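Local structure of elongation factor G (Thermus thermophilus, 2DY1) at residues T52-L57 with L440-V445; E400-L405 with L412-Q417; K627-L632 with G637-E642. The protein binds GTP and magnesium and probably acts as a GTPase elongation factor in the translocation step of protein synthesis. One frame throughout, in Å; residues are numbered along the deposited sequence.

Contact 1: residues T52-L57 with L440-V445; sequences TPEAKL and LQDYGV
P53 and E54, in the first turn of helix 53-57, both meet D442 at the end of helix 430-442, the one residue of segment 440-445 that they touch. Along the first segment, T52 comes ahead as the N-cap: its OG1 accepts from the backbone N of A55 at 3.2 Å, the bond running fairly straight at 161°. P53 then lays its ring against the D442 carboxylate, CG standing 3.6 Å from OD2, a contact of apolar carbons with an acid's oxygen. At E54 the chain bends at chi2 (68°), which brings the carboxylate nearer to the other helix than its CB alone would suggest. E54 OE2 lies 2.5 Å from D442 OD2, and E54 OE1 lies 3.2 Å from the same D442 oxygen; the two carboxylates arrive from opposite directions with their planes 51° apart. R439 probably eases this crowding of acids, making a salt bridge with D442 OD2 and a long, weak ion pair with E54 OE1. With an alanine in place of D442, R439 would probably lose its salt-bridge partner and the P53 ring its neighbour across the contact. The side chain of E54 is about 7 Å from that of T60 and about 12 Å from the bound GTP, which places helix 53-57 close to the nucleotide site of the GTPase domain. The same interface continues along helix 430-442, where P53 touches R439, E54 touches T435 and E438, and L57 touches E438. That helix is backed in turn by helix 392-408 through L440, and through Y443 just after its end.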
loop_
_atom_site.group_PDB
_atom_site.type_symbol
_atom_site.label_atom_id
_atom_site.label_comp_id
_atom_site.label_asym_id
_atom_site.label_seq_id
_atom_site.Cartn_x
_atom_site.Cartn_y
_atom_site.Cartn_z
ATOM N N THR A 52 -7.971 0.550 17.490
ATOM C CA THR A 52 -6.629 0.103 17.878
ATOM C C THR A 52 -5.867 1.282 18.477
ATOM O O THR A 52 -6.207 2.447 18.239
ATOM C CB THR A 52 -5.799 -0.415 16.692
ATOM O OG1 THR A 52 -5.579 0.657 15.764
ATOM C CG2 THR A 52 -6.513 -1.585 16.006
ATOM N N PRO A 53 -4.843 1.007 19.294
ATOM C CA PRO A 53 -4.077 2.096 19.893
ATOM C C PRO A 53 -3.474 3.041 18.856
ATOM O O PRO A 53 -3.385 4.256 19.065
ATOM C CB PRO A 53 -2.976 1.364 20.676
ATOM C CG PRO A 53 -3.636 0.087 21.055
ATOM C CD PRO A 53 -4.382 -0.304 19.779
ATOM N N GLU A 54 -3.062 2.475 17.721
ATOM C CA GLU A 54 -2.426 3.263 16.689
ATOM C C GLU A 54 -3.426 4.217 16.046
ATOM O O GLU A 54 -3.115 5.382 15.805
ATOM C CB GLU A 54 -1.826 2.336 15.631
ATOM C CG GLU A 54 -0.698 1.381 16.170
ATOM C CD GLU A 54 -1.197 0.316 17.150
ATOM O OE1 GLU A 54 -2.288 -0.271 16.938
ATOM O OE2 GLU A 54 -0.484 0.050 18.163
ATOM N N ALA A 55 -4.629 3.720 15.765
ATOM C CA ALA A 55 -5.660 4.571 15.157
ATOM C C ALA A 55 -6.035 5.736 16.050
ATOM O O ALA A 55 -6.212 6.854 15.577
ATOM C CB ALA A 55 -6.924 3.741 14.847
ATOM N N LYS A 56 -6.164 5.477 17.346
ATOM C CA LYS A 56 -6.538 6.524 18.273
ATOM C C LYS A 56 -5.397 7.500 18.519
ATOM O O LYS A 56 -5.604 8.709 18.461
ATOM C CB LYS A 56 -7.042 5.893 19.574
ATOM C CG LYS A 56 -8.325 5.049 19.341
ATOM C CD LYS A 56 -8.601 4.093 20.502
ATOM C CE LYS A 56 -9.061 4.811 21.738
ATOM N NZ LYS A 56 -9.367 3.826 22.806
ATOM N N LEU A 57 -4.186 6.992 18.740
ATOM C CA LEU A 57 -3.051 7.880 18.997
ATOM C C LEU A 57 -2.826 8.847 17.839
ATOM O O LEU A 57 -2.633 10.060 18.044
ATOM C CB LEU A 57 -1.781 7.054 19.228
ATOM C CG LEU A 57 -0.539 7.901 19.486
ATOM C CD1 LEU A 57 -0.716 8.650 20.811
ATOM C CD2 LEU A 57 0.688 7.001 19.518
ATOM N N LEU A 440 3.953 -3.649 17.508
ATOM C CA LEU A 440 4.847 -4.618 18.140
ATOM C C LEU A 440 4.791 -4.363 19.660
ATOM O O LEU A 440 4.783 -5.306 20.460
ATOM C CB LEU A 440 6.268 -4.448 17.589
ATOM C CG LEU A 440 6.382 -4.931 16.133
ATOM C CD1 LEU A 440 7.712 -4.541 15.506
ATOM C CD2 LEU A 440 6.230 -6.466 16.126
ATOM N N GLN A 441 4.728 -3.091 20.053
ATOM C CA GLN A 441 4.620 -2.743 21.484
ATOM C C GLN A 441 3.303 -3.306 22.068
ATOM O O GLN A 441 3.260 -3.754 23.211
ATOM C CB GLN A 441 4.686 -1.212 21.627
ATOM C CG GLN A 441 4.289 -0.633 22.984
ATOM C CD GLN A 441 4.252 0.900 22.948
ATOM O OE1 GLN A 441 3.627 1.517 22.052
ATOM N NE2 GLN A 441 4.925 1.521 23.902
ATOM N N ASP A 442 2.215 -3.281 21.294
ATOM C CA ASP A 442 0.943 -3.813 21.771
ATOM C C ASP A 442 1.076 -5.296 22.021
ATOM O O ASP A 442 0.380 -5.845 22.877
ATOM C CB ASP A 442 -0.187 -3.642 20.747
ATOM C CG ASP A 442 -0.486 -2.205 20.425
ATOM O OD1 ASP A 442 -0.087 -1.310 21.196
ATOM O OD2 ASP A 442 -1.155 -1.967 19.382
ATOM N N TYR A 443 1.943 -5.934 21.237
ATOM C CA TYR A 443 2.164 -7.379 21.353
ATOM C C TYR A 443 3.189 -7.698 22.441
ATOM O O TYR A 443 3.555 -8.862 22.631
ATOM C CB TYR A 443 2.645 -7.973 20.031
ATOM C CG TYR A 443 1.651 -7.856 18.873
ATOM C CD1 TYR A 443 0.281 -7.872 19.104
ATOM C CD2 TYR A 443 2.103 -7.792 17.556
ATOM C CE1 TYR A 443 -0.630 -7.832 18.033
ATOM C CE2 TYR A 443 1.204 -7.753 16.483
ATOM C CZ TYR A 443 -0.154 -7.780 16.737
ATOM O OH TYR A 443 -1.059 -7.820 15.685
ATOM N N GLY A 444 3.656 -6.668 23.136
ATOM C CA GLY A 444 4.604 -6.880 24.238
ATOM C C GLY A 444 6.088 -6.794 23.906
ATOM O O GLY A 444 6.945 -7.176 24.706
ATOM N N VAL A 445 6.412 -6.254 22.744
ATOM C CA VAL A 445 7.794 -6.188 22.321
ATOM C C VAL A 445 8.258 -4.782 22.015
ATOM O O VAL A 445 7.625 -4.072 21.247
ATOM C CB VAL A 445 7.988 -7.065 21.063
ATOM C CG1 VAL A 445 9.454 -7.085 20.635
ATOM C CG2 VAL A 445 7.480 -8.485 21.348
#

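Contact 2: residues E400-L405 with L412-Q417; sequences EALRKL and LKLERQ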
loop_
_atom_site.group_PDB
_atom_site.type_symbol
_atom_site.label_atom_id
_atom_site.label_comp_id
_atom_site.label_asym_id
_atom_site.label_seq_id
_atom_site.Cartn_x
_atom_site.Cartn_y
_atom_site.Cartn_z
ATOM N N GLU A 400 7.845 -14.097 17.149
ATOM C CA GLU A 400 6.412 -14.313 17.158
ATOM C C GLU A 400 5.629 -13.016 16.980
ATOM O O GLU A 400 4.580 -12.993 16.330
ATOM C CB GLU A 400 5.998 -15.025 18.455
ATOM C CG GLU A 400 4.502 -15.108 18.693
ATOM C CD GLU A 400 3.740 -15.863 17.613
ATOM O OE1 GLU A 400 2.494 -15.757 17.596
ATOM O OE2 GLU A 400 4.369 -16.560 16.790
ATOM N N ALA A 401 6.131 -11.928 17.549
ATOM C CA ALA A 401 5.423 -10.654 17.406
ATOM C C ALA A 401 5.465 -10.199 15.941
ATOM O O ALA A 401 4.474 -9.642 15.426
ATOM C CB ALA A 401 6.051 -9.581 18.332
ATOM N N LEU A 402 6.594 -10.435 15.272
ATOM C CA LEU A 402 6.712 -10.072 13.858
ATOM C C LEU A 402 5.809 -10.955 13.030
ATOM O O LEU A 402 5.243 -10.499 12.038
ATOM C CB LEU A 402 8.147 -10.206 13.366
ATOM C CG LEU A 402 9.097 -9.105 13.837
ATOM C CD1 LEU A 402 10.522 -9.492 13.476
ATOM C CD2 LEU A 402 8.727 -7.773 13.198
ATOM N N ARG A 403 5.688 -12.226 13.417
ATOM C CA ARG A 403 4.797 -13.117 12.670
ATOM C C ARG A 403 3.369 -12.537 12.709
ATOM O O ARG A 403 2.690 -12.443 11.668
ATOM C CB ARG A 403 4.787 -14.515 13.288
ATOM C CG ARG A 403 4.006 -15.548 12.447
ATOM C CD ARG A 403 3.758 -16.839 13.232
ATOM N NE ARG A 403 2.832 -16.613 14.338
ATOM C CZ ARG A 403 1.534 -16.358 14.183
ATOM N NH1 ARG A 403 1.004 -16.316 12.966
ATOM N NH2 ARG A 403 0.776 -16.096 15.239
ATOM N N LYS A 404 2.909 -12.157 13.899
ATOM C CA LYS A 404 1.578 -11.573 14.063
ATOM C C LYS A 404 1.452 -10.271 13.256
ATOM O O LYS A 404 0.451 -10.028 12.582
ATOM C CB LYS A 404 1.296 -11.248 15.539
ATOM C CG LYS A 404 1.072 -12.457 16.452
ATOM C CD LYS A 404 0.619 -11.944 17.821
ATOM C CE LYS A 404 0.277 -13.090 18.771
ATOM N NZ LYS A 404 1.498 -13.794 19.242
ATOM N N LEU A 405 2.472 -9.429 13.350
ATOM C CA LEU A 405 2.454 -8.149 12.647
ATOM C C LEU A 405 2.311 -8.321 11.145
ATOM O O LEU A 405 1.538 -7.592 10.507
ATOM C CB LEU A 405 3.738 -7.370 12.938
ATOM C CG LEU A 405 3.865 -5.997 12.263
ATOM C CD1 LEU A 405 2.913 -5.014 12.955
ATOM C CD2 LEU A 405 5.301 -5.491 12.325
ATOM N N LEU A 412 3.806 -4.756 4.777
ATOM C CA LEU A 412 5.163 -4.575 5.285
ATOM C C LEU A 412 5.977 -5.735 4.680
ATOM O O LEU A 412 5.402 -6.760 4.306
ATOM C CB LEU A 412 5.208 -4.738 6.816
ATOM C CG LEU A 412 4.542 -3.628 7.634
ATOM C CD1 LEU A 412 4.277 -4.120 9.056
ATOM C CD2 LEU A 412 5.452 -2.399 7.634
ATOM N N LYS A 413 7.294 -5.580 4.576
ATOM C CA LYS A 413 8.146 -6.672 4.084
ATOM C C LYS A 413 9.282 -6.802 5.091
ATOM O O LYS A 413 9.861 -5.818 5.505
ATOM C CB LYS A 413 8.709 -6.366 2.696
ATOM C CG LYS A 413 9.535 -7.494 2.090
ATOM C CD LYS A 413 10.047 -7.075 0.719
ATOM C CE LYS A 413 11.268 -7.869 0.307
ATOM N NZ LYS A 413 12.121 -7.065 -0.620
ATOM N N LEU A 414 9.595 -8.022 5.483
ATOM C CA LEU A 414 10.652 -8.248 6.453
ATOM C C LEU A 414 11.718 -9.048 5.722
ATOM O O LEU A 414 11.400 -10.061 5.112
ATOM C CB LEU A 414 10.073 -9.052 7.613
ATOM C CG LEU A 414 10.913 -9.339 8.842
ATOM C CD1 LEU A 414 11.280 -8.030 9.546
ATOM C CD2 LEU A 414 10.108 -10.250 9.750
ATOM N N GLU A 415 12.963 -8.581 5.760
ATOM C CA GLU A 415 14.042 -9.286 5.073
ATOM C C GLU A 415 15.382 -9.215 5.789
ATOM O O GLU A 415 15.730 -8.212 6.402
ATOM C CB GLU A 415 14.236 -8.724 3.666
ATOM C CG GLU A 415 15.004 -7.408 3.637
ATOM C CD GLU A 415 15.602 -7.091 2.273
ATOM O OE1 GLU A 415 16.371 -7.927 1.745
ATOM O OE2 GLU A 415 15.311 -6.002 1.731
ATOM N N ARG A 416 16.139 -10.296 5.672
ATOM C CA ARG A 416 17.468 -10.392 6.254
ATOM C C ARG A 416 18.392 -9.894 5.152
ATOM O O ARG A 416 18.536 -10.560 4.122
ATOM C CB ARG A 416 17.769 -11.852 6.553
ATOM C CG ARG A 416 19.072 -12.114 7.257
ATOM C CD ARG A 416 18.800 -12.277 8.726
ATOM N NE ARG A 416 19.284 -11.141 9.476
ATOM C CZ ARG A 416 18.940 -10.887 10.729
ATOM N NH1 ARG A 416 18.098 -11.696 11.362
ATOM N NH2 ARG A 416 19.457 -9.836 11.347
ATOM N N GLN A 417 19.002 -8.729 5.349
ATOM C CA GLN A 417 19.885 -8.164 4.335
ATOM C C GLN A 417 21.138 -9.040 4.237
ATOM O O GLN A 417 22.040 -8.943 5.060
ATOM C CB GLN A 417 20.265 -6.728 4.702
ATOM C CG GLN A 417 20.366 -5.770 3.511
ATOM C CD GLN A 417 21.435 -6.180 2.511
ATOM O OE1 GLN A 417 22.610 -6.307 2.855
ATOM N NE2 GLN A 417 21.030 -6.382 1.263
#
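No flat group enters the seam where L402 and L405 meet L414 and L412; the one to note, the guanidinium of R403, belongs to the helix's other side. At its edge and in its plane lies E400 CD, the carboxylate being gripped side-on: R403 NE reaches E400 OE2 at 2.9 Å, and R403 NH2 reaches E400 OE1. Both oxygens are met on their syn sides, from 28° and 21° out of the carboxylate plane. K404 NZ takes the anti lone pair of E400 OE1 at 2.7 Å, so this oxygen accepts twice and the three residues form one salt-bridge network.

The seam itself is purely aliphatic, two leucine pairs whose side chains cross at about a right angle. L402 CD1 touches L414 CD2 at 3.8 Å. One helical turn on, the CD2 methyl of L405 lies 3.7 Å from L412 CD1, which also rests against L405 CG. L405 has its CG anti to the backbone N (chi1 180°), and this brings the branch nearer to the strand than its CB direction promises. L405 also touches L440 and L412 touches H432, both on helix 430-442. The beta-alpha-beta-beta-alpha-beta order of this domain III fits a ferredoxin-like fold. Strand 413-416 is an outer strand of its four-stranded antiparallel sheet, pairing with strand 423-427, and helix 392-408 lies against it beside helix 430-442.

Contact 3: residues K627-L632 with G637-E642; sequences KALPGL and GAYTLE
In segment 627-632 it is L629 that meets segment 637-642, chiefly through one methyl. From its CB the side chain points toward the strand, with CG anti to the backbone N (chi1 -171°). L629 CG is 4.4 Å from G637 CA. A side chain at G637 would crowd this spot, since a CB there would stand about 3.3 Å from L629 CG; glycine lets the leucine lie close over the start of the strand. Of the two tips, CD2 does the touching. It meets backbone first, L629 CD2 lying 3.6 Å from G637 C and 3.5 Å from A638 C, and then ring: Y639 CD2 is 3.6 Å from L629 CD2, a methyl that lies at the edge of the tyrosine, near its plane, rather than over a face. The Y639 CB is also close, 3.8 Å from the same L629 CD2. Y639 sets its CG between its own backbone N and carbonyl carbon (chi1 82°), and the ring also touches N382. L629 further packs on V580 of strand 569-583.

The helix is kinked at this point: the proline at P630 has no N-H to give, and the N of G631 likewise lacks a bond to the turn before. Just beyond the segment, T633 ties the two together, its OG1 hydrogen-bonded both to L629 O and to G637 N. Strand 638-648 pairs antiparallel with strand 569-583, A638 opposite L581 and T640 opposite K579. The whole is the second helix-to-strand step of a ferredoxin-like beta-alpha-beta-beta-alpha-beta fold, in which the last strand returns beside the first and the helix before it covers one face of the sheet.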
loop_
_atom_site.group_PDB
_atom_site.type_symbol
_atom_site.label_atom_id
_atom_site.label_comp_id
_atom_site.label_asym_id
_atom_site.label_seq_id
_atom_site.Cartn_x
_atom_site.Cartn_y
_atom_site.Cartn_z
ATOM N N LYS A 627 11.929 11.479 5.386
ATOM C CA LYS A 627 11.611 12.279 6.574
ATOM C C LYS A 627 11.773 13.773 6.330
ATOM O O LYS A 627 11.070 14.583 6.929
ATOM C CB LYS A 627 12.499 11.881 7.760
ATOM C CG LYS A 627 12.194 10.518 8.368
ATOM C CD LYS A 627 12.986 10.299 9.656
ATOM C CE LYS A 627 12.665 8.953 10.273
ATOM N NZ LYS A 627 13.506 8.667 11.482
ATOM N N ALA A 628 12.687 14.131 5.438
ATOM C CA ALA A 628 12.972 15.531 5.151
ATOM C C ALA A 628 12.153 16.162 4.033
ATOM O O ALA A 628 11.933 17.377 4.034
ATOM C CB ALA A 628 14.462 15.689 4.845
ATOM N N LEU A 629 11.697 15.357 3.083
ATOM C CA LEU A 629 10.948 15.902 1.953
ATOM C C LEU A 629 9.765 16.797 2.311
ATOM O O LEU A 629 9.583 17.856 1.710
ATOM C CB LEU A 629 10.469 14.784 1.030
ATOM C CG LEU A 629 9.880 15.332 -0.274
ATOM C CD1 LEU A 629 10.939 16.143 -1.022
ATOM C CD2 LEU A 629 9.376 14.189 -1.133
ATOM N N PRO A 630 8.930 16.383 3.279
ATOM C CA PRO A 630 7.784 17.220 3.650
ATOM C C PRO A 630 8.185 18.661 3.989
ATOM O O PRO A 630 7.654 19.611 3.413
ATOM C CB PRO A 630 7.196 16.474 4.843
ATOM C CG PRO A 630 7.457 15.026 4.466
ATOM C CD PRO A 630 8.889 15.087 3.983
ATOM N N GLY A 631 9.126 18.814 4.915
ATOM C CA GLY A 631 9.575 20.139 5.308
ATOM C C GLY A 631 10.137 20.963 4.162
ATOM O O GLY A 631 10.019 22.189 4.150
ATOM N N LEU A 632 10.745 20.289 3.191
ATOM C CA LEU A 632 11.337 20.956 2.035
ATOM C C LEU A 632 10.307 21.351 0.982
ATOM O O LEU A 632 10.550 22.249 0.172
ATOM C CB LEU A 632 12.388 20.045 1.390
ATOM C CG LEU A 632 13.690 19.818 2.164
ATOM C CD1 LEU A 632 14.429 18.619 1.591
ATOM C CD2 LEU A 632 14.552 21.073 2.091
ATOM N N GLY A 637 5.486 17.768 -1.662
ATOM C CA GLY A 637 6.398 16.957 -2.446
ATOM C C GLY A 637 6.208 15.449 -2.396
ATOM O O GLY A 637 5.588 14.902 -1.483
ATOM N N ALA A 638 6.758 14.785 -3.407
ATOM C CA ALA A 638 6.718 13.333 -3.534
ATOM C C ALA A 638 8.071 12.963 -4.135
ATOM O O ALA A 638 8.747 13.815 -4.716
ATOM C CB ALA A 638 5.584 12.907 -4.463
ATOM N N TYR A 639 8.474 11.706 -4.009
ATOM C CA TYR A 639 9.771 11.306 -4.542
ATOM C C TYR A 639 9.841 9.810 -4.804
ATOM O O TYR A 639 9.040 9.040 -4.276
ATOM C CB TYR A 639 10.867 11.662 -3.532
ATOM C CG TYR A 639 11.002 10.624 -2.440
ATOM C CD1 TYR A 639 11.837 9.512 -2.603
ATOM C CD2 TYR A 639 10.216 10.690 -1.289
ATOM C CE1 TYR A 639 11.874 8.492 -1.651
ATOM C CE2 TYR A 639 10.245 9.676 -0.332
ATOM C CZ TYR A 639 11.071 8.578 -0.522
ATOM O OH TYR A 639 11.055 7.552 0.393
ATOM N N THR A 640 10.814 9.412 -5.615
ATOM C CA THR A 640 11.056 8.003 -5.902
ATOM C C THR A 640 12.573 7.831 -5.945
ATOM O O THR A 640 13.291 8.684 -6.475
ATOM C CB THR A 640 10.489 7.554 -7.274
ATOM O OG1 THR A 640 11.187 8.229 -8.328
ATOM C CG2 THR A 640 8.997 7.844 -7.364
ATOM N N LEU A 641 13.058 6.742 -5.358
ATOM C CA LEU A 641 14.480 6.427 -5.344
ATOM C C LEU A 641 14.650 5.050 -5.965
ATOM O O LEU A 641 13.904 4.126 -5.644
ATOM C CB LEU A 641 15.022 6.404 -3.910
ATOM C CG LEU A 641 15.459 7.718 -3.263
ATOM C CD1 LEU A 641 15.728 7.504 -1.766
ATOM C CD2 LEU A 641 16.714 8.231 -3.969
ATOM N N GLU A 642 15.614 4.915 -6.869
ATOM C CA GLU A 642 15.864 3.626 -7.506
ATOM C C GLU A 642 17.357 3.448 -7.716
ATOM O O GLU A 642 18.054 4.395 -8.081
ATOM C CB GLU A 642 15.148 3.535 -8.861
ATOM C CG GLU A 642 13.630 3.511 -8.776
ATOM C CD GLU A 642 12.973 3.250 -10.121
ATOM O OE1 GLU A 642 11.732 3.102 -10.156
ATOM O OE2 GLU A 642 13.694 3.194 -11.142
#

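Contacts 1 and 2 are neighbours, their centres 16 Å apart, and they touch: V445 CG2 packs on A401 CB at 3.5 Å, and Y443 lies against K404. Contact 2 is nested within the long loop that contact 1 closes, and it holds the first helix of domain III to an outer strand, while contact 1 joins the second helix of that domain to the GTPase domain. Contact 3 follows later in the chain, in the C-terminal domain, with its centre 27 Å from contact 1 and 25 Å from contact 2. Both domains repeat the same ferredoxin-like plan, so local helix-strand packing builds each domain and contact 1 joins two.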